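Local coordinates for enterochelin esterase (Salmonella enterica subsp. enterica serovar Typhimurium, PDB 3MGA), which probably hydrolyses the ester bonds of ferric enterobactin, the iron-loaded siderophore, so that the bacterium can recover the iron, at residues A[120-123]-A[124-128]; A[295-299]-A[300-304]. All blocks are in the same frame, centred on the assembly; numbering follows the deposited sequence.

Interaction 1: residues A[120-123]-A[124-128]; sequences LREG and WRQLL
R125 reaches back over R121 and E122 on one turn of helix 117-127. Its CG lies beside the backbone N, and from there the extended chain runs back to the preceding turn. There one face of the guanidinium lies against CB of R121, with NH1 of R125 3.7 Å from that carbon. The same NH1 forms a long salt bridge to E122 OE2, at 3.6 Å. The carboxylate is swung round to it by a bend at chi2 (65°), and the two flat groups are inclined at 64°, so they do not pair side by side. The R121 guanidinium stands nearby, its NH1 4.2 Å from NH2 of R125, with the two planes 79° apart. R321 brings a third guanidinium close to R121.

The backbone polar groups follow the helix. W124 N donates to L120 O at 2.8 Å, and R125 N donates to R121 O at 2.7 Å. R125 N also makes a weak bond to E122 O. Q126 N bonds weakly to G123 O at 3.3 Å. W124 O accepts from both L127 N and L128 N.

The other side of the helix is apolar. CD1 of the W124 indole lies 4.2 Å from CB of L120. W124 CD1 is also 3.2 Å from L120 O. Y56 and F106 meet this indole edge-to-face, and I98 of strand 92-100 also touches it. The turn therefore has a greasy side fitted to the N-terminal domain's sheet and a charged side. There E122 would offset part of the arginine charge, and the local surface may be net positive.

Interaction 2: residues A[295-299]-A[300-304]; sequences ALYAG and LNWPT
L296 and L300 pack one helical turn apart, with CG of L296 3.7 Å from CD1 of L300. V329 of helix 328-335 touches both leucines, and V309 of strand 308-312 touches L296. W259 of helix 256-273 lies against Y297 and A298. This is the dense, buried part of the contact. The backbone beneath is regular: L300 N donates to L296 O at 2.7 Å.

The next carbonyl is gripped twice. Y297 O accepts from N301 N at 3.0 Å and from the side-chain ND2 of N301 at 2.7 Å. The ND2 bond is nearly straight at 167°, and the acceptor lies close to the plane of the amide. With chi1 of N301 at -65°, CG sits beside its own backbone N, and the amide folds back along the helix. ND2 also rests over one face of the Y297 ring, toward its rim.

This is the C-terminal end of helix 290-301, the crossover between parallel strands 284-288 and 308-312 in the alpha/beta-hydrolase fold. W302 is the first residue to leave helical geometry, yet its N still bonds to A298 O at 2.8 Å.

N301, W302 and P303 are partly exposed and form the more open side. The W302 indole presents its edge to A298 CA, and CB of N301 covers part of one indole face. CZ3 of W302 is 3.9 Å from CE1 of Y297, with the rings set obliquely at 71°. Q263 of helix 256-273 touches the W302 side chain. The P303 ring lies against G299 O, with P303 CB nearest at 3.4 Å.

Interaction 1 comes first along the chain, in helix 117-127 of the enterochelin esterase N-terminal region. Interaction 2 follows much later, at the end of helix 290-301, in the putative esterase region. Their centres are 35 Å apart, and their nearest atoms are about 18 Å apart, so they do not touch. They share no sheet. Helix 117-127 packs on strands 52-57 and 92-100 of an antiparallel sheet, whereas helix 290-301 connects strands 284-288 and 308-312 of the large mixed sheet. R121 lies near, without touching, a GxSxG pattern at the turn from strand 284-288 into helix 290-301, which resembles a nucleophile elbow. Interaction 2 is at the other end of that helix. The N-terminal domain could thus border the probable active site.

Interaction 1: residues A[120-123]-A[124-128]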
# COMPACT_ATOMS: atom_id res chain seq x y z
N LEU A 120 -0.66 -4.40 -21.27
CA LEU A 120 0.40 -4.70 -20.30
C LEU A 120 -0.10 -5.60 -19.17
O LEU A 120 0.39 -6.72 -19.00
CB LEU A 120 1.04 -3.43 -19.72
CG LEU A 120 1.98 -2.64 -20.63
CD1 LEU A 120 2.49 -1.39 -19.91
CD2 LEU A 120 3.14 -3.52 -21.07
N ARG A 121 -1.07 -5.12 -18.39
CA ARG A 121 -1.62 -5.94 -17.30
C ARG A 121 -1.94 -7.36 -17.75
O ARG A 121 -1.61 -8.32 -17.06
CB ARG A 121 -2.85 -5.32 -16.63
CG ARG A 121 -2.52 -4.43 -15.44
CD ARG A 121 -3.74 -4.25 -14.53
NE ARG A 121 -3.36 -3.80 -13.19
CZ ARG A 121 -4.22 -3.61 -12.19
NH1 ARG A 121 -5.52 -3.83 -12.36
NH2 ARG A 121 -3.78 -3.20 -11.00
N GLU A 122 -2.58 -7.48 -18.91
CA GLU A 122 -2.92 -8.78 -19.45
C GLU A 122 -1.64 -9.62 -19.54
O GLU A 122 -1.57 -10.71 -18.98
CB GLU A 122 -3.57 -8.64 -20.84
CG GLU A 122 -4.04 -9.95 -21.48
CD GLU A 122 -5.17 -10.63 -20.71
OE1 GLU A 122 -5.76 -11.59 -21.27
OE2 GLU A 122 -5.48 -10.22 -19.57
N GLY A 123 -0.63 -9.08 -20.20
CA GLY A 123 0.65 -9.77 -20.33
C GLY A 123 1.24 -10.17 -18.98
O GLY A 123 1.73 -11.29 -18.82
N TRP A 124 1.18 -9.25 -18.02
CA TRP A 124 1.70 -9.52 -16.67
C TRP A 124 0.89 -10.54 -15.89
O TRP A 124 1.45 -11.23 -15.05
CB TRP A 124 1.84 -8.23 -15.84
CG TRP A 124 2.91 -7.32 -16.33
CD1 TRP A 124 2.74 -6.10 -16.90
CD2 TRP A 124 4.31 -7.59 -16.35
NE1 TRP A 124 3.96 -5.56 -17.24
CE2 TRP A 124 4.94 -6.46 -16.91
CE3 TRP A 124 5.10 -8.66 -15.93
CZ2 TRP A 124 6.33 -6.38 -17.07
CZ3 TRP A 124 6.47 -8.58 -16.08
CH2 TRP A 124 7.07 -7.45 -16.65
N ARG A 125 -0.41 -10.62 -16.15
CA ARG A 125 -1.25 -11.60 -15.45
C ARG A 125 -0.80 -13.03 -15.74
O ARG A 125 -1.05 -13.94 -14.94
CB ARG A 125 -2.74 -11.43 -15.79
CG ARG A 125 -3.39 -10.17 -15.24
CD ARG A 125 -4.91 -10.20 -15.47
NE ARG A 125 -5.58 -9.01 -14.94
CZ ARG A 125 -5.86 -7.91 -15.65
NH1 ARG A 125 -5.53 -7.81 -16.93
NH2 ARG A 125 -6.47 -6.89 -15.06
N GLN A 126 -0.16 -13.23 -16.90
CA GLN A 126 0.34 -14.56 -17.28
C GLN A 126 1.74 -14.87 -16.74
O GLN A 126 2.12 -16.04 -16.66
CB GLN A 126 0.28 -14.76 -18.81
CG GLN A 126 -1.09 -15.23 -19.36
CD GLN A 126 -2.25 -14.30 -19.06
OE1 GLN A 126 -2.06 -13.15 -18.68
NE2 GLN A 126 -3.47 -14.80 -19.24
N LEU A 127 2.49 -13.85 -16.36
CA LEU A 127 3.85 -14.06 -15.84
C LEU A 127 3.97 -13.96 -14.31
O LEU A 127 4.60 -14.82 -13.69
CB LEU A 127 4.82 -13.08 -16.51
CG LEU A 127 5.00 -13.26 -18.01
CD1 LEU A 127 5.85 -12.15 -18.60
CD2 LEU A 127 5.61 -14.63 -18.31
N LEU A 128 3.36 -12.94 -13.71
CA LEU A 128 3.44 -12.72 -12.24
C LEU A 128 3.22 -13.95 -11.35
O LEU A 128 3.82 -14.03 -10.27
CB LEU A 128 2.51 -11.58 -11.79
CG LEU A 128 2.95 -10.16 -12.20
CD1 LEU A 128 1.90 -9.14 -11.81
CD2 LEU A 128 4.29 -9.81 -11.58

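Interaction 2: residues A[295-299]-A[300-304]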
# COMPACT_ATOMS: atom_id res chain seq x y z
N ALA A 295 -12.79 4.69 2.76
CA ALA A 295 -12.60 5.45 4.01
C ALA A 295 -13.12 6.89 3.88
O ALA A 295 -13.74 7.40 4.79
CB ALA A 295 -11.14 5.44 4.46
N LEU A 296 -12.85 7.54 2.75
CA LEU A 296 -13.33 8.90 2.53
C LEU A 296 -14.85 8.85 2.43
O LEU A 296 -15.56 9.65 3.05
CB LEU A 296 -12.73 9.51 1.26
CG LEU A 296 -13.18 10.94 0.95
CD1 LEU A 296 -12.81 11.91 2.09
CD2 LEU A 296 -12.60 11.41 -0.37
N TYR A 297 -15.35 7.89 1.65
CA TYR A 297 -16.79 7.69 1.49
C TYR A 297 -17.45 7.58 2.86
O TYR A 297 -18.52 8.15 3.08
CB TYR A 297 -17.03 6.43 0.65
CG TYR A 297 -18.47 5.99 0.53
CD1 TYR A 297 -19.00 5.06 1.41
CD2 TYR A 297 -19.28 6.46 -0.49
CE1 TYR A 297 -20.30 4.62 1.30
CE2 TYR A 297 -20.60 6.03 -0.61
CZ TYR A 297 -21.09 5.11 0.29
OH TYR A 297 -22.39 4.67 0.19
N ALA A 298 -16.81 6.86 3.78
CA ALA A 298 -17.33 6.69 5.14
C ALA A 298 -17.37 8.03 5.87
O ALA A 298 -18.39 8.39 6.45
CB ALA A 298 -16.48 5.69 5.92
N GLY A 299 -16.26 8.75 5.85
CA GLY A 299 -16.17 10.05 6.49
C GLY A 299 -17.15 11.06 5.90
O GLY A 299 -17.72 11.88 6.63
N LEU A 300 -17.32 11.00 4.59
CA LEU A 300 -18.24 11.89 3.89
C LEU A 300 -19.71 11.60 4.21
O LEU A 300 -20.49 12.53 4.36
CB LEU A 300 -18.03 11.82 2.37
CG LEU A 300 -16.73 12.40 1.81
CD1 LEU A 300 -16.62 12.10 0.32
CD2 LEU A 300 -16.66 13.91 2.05
N ASN A 301 -20.08 10.33 4.34
CA ASN A 301 -21.48 9.97 4.63
C ASN A 301 -21.85 9.87 6.11
O ASN A 301 -23.00 10.13 6.47
CB ASN A 301 -21.90 8.68 3.90
CG ASN A 301 -21.90 8.83 2.39
OD1 ASN A 301 -22.97 8.98 1.77
ND2 ASN A 301 -20.72 8.86 1.78
N TRP A 302 -20.89 9.52 6.97
CA TRP A 302 -21.15 9.40 8.41
C TRP A 302 -20.08 10.14 9.22
O TRP A 302 -19.32 9.52 9.98
CB TRP A 302 -21.23 7.93 8.82
CG TRP A 302 -22.30 7.20 8.09
CD1 TRP A 302 -23.63 7.16 8.41
CD2 TRP A 302 -22.15 6.42 6.90
NE1 TRP A 302 -24.31 6.40 7.50
CE2 TRP A 302 -23.43 5.93 6.56
CE3 TRP A 302 -21.06 6.08 6.10
CZ2 TRP A 302 -23.65 5.12 5.45
CZ3 TRP A 302 -21.27 5.28 4.99
CH2 TRP A 302 -22.56 4.81 4.68
N PRO A 303 -20.01 11.48 9.06
CA PRO A 303 -19.00 12.28 9.75
C PRO A 303 -19.22 12.35 11.26
O PRO A 303 -18.31 12.71 12.00
CB PRO A 303 -19.14 13.66 9.11
CG PRO A 303 -20.56 13.72 8.64
CD PRO A 303 -20.97 12.31 8.30
N THR A 304 -20.42 11.99 11.70
CA THR A 304 -20.77 11.98 13.11
C THR A 304 -20.15 10.78 13.83
O THR A 304 -20.12 10.74 15.06
CB THR A 304 -22.32 11.95 13.30
OG1 THR A 304 -22.64 11.96 14.70
CG2 THR A 304 -22.92 10.71 12.65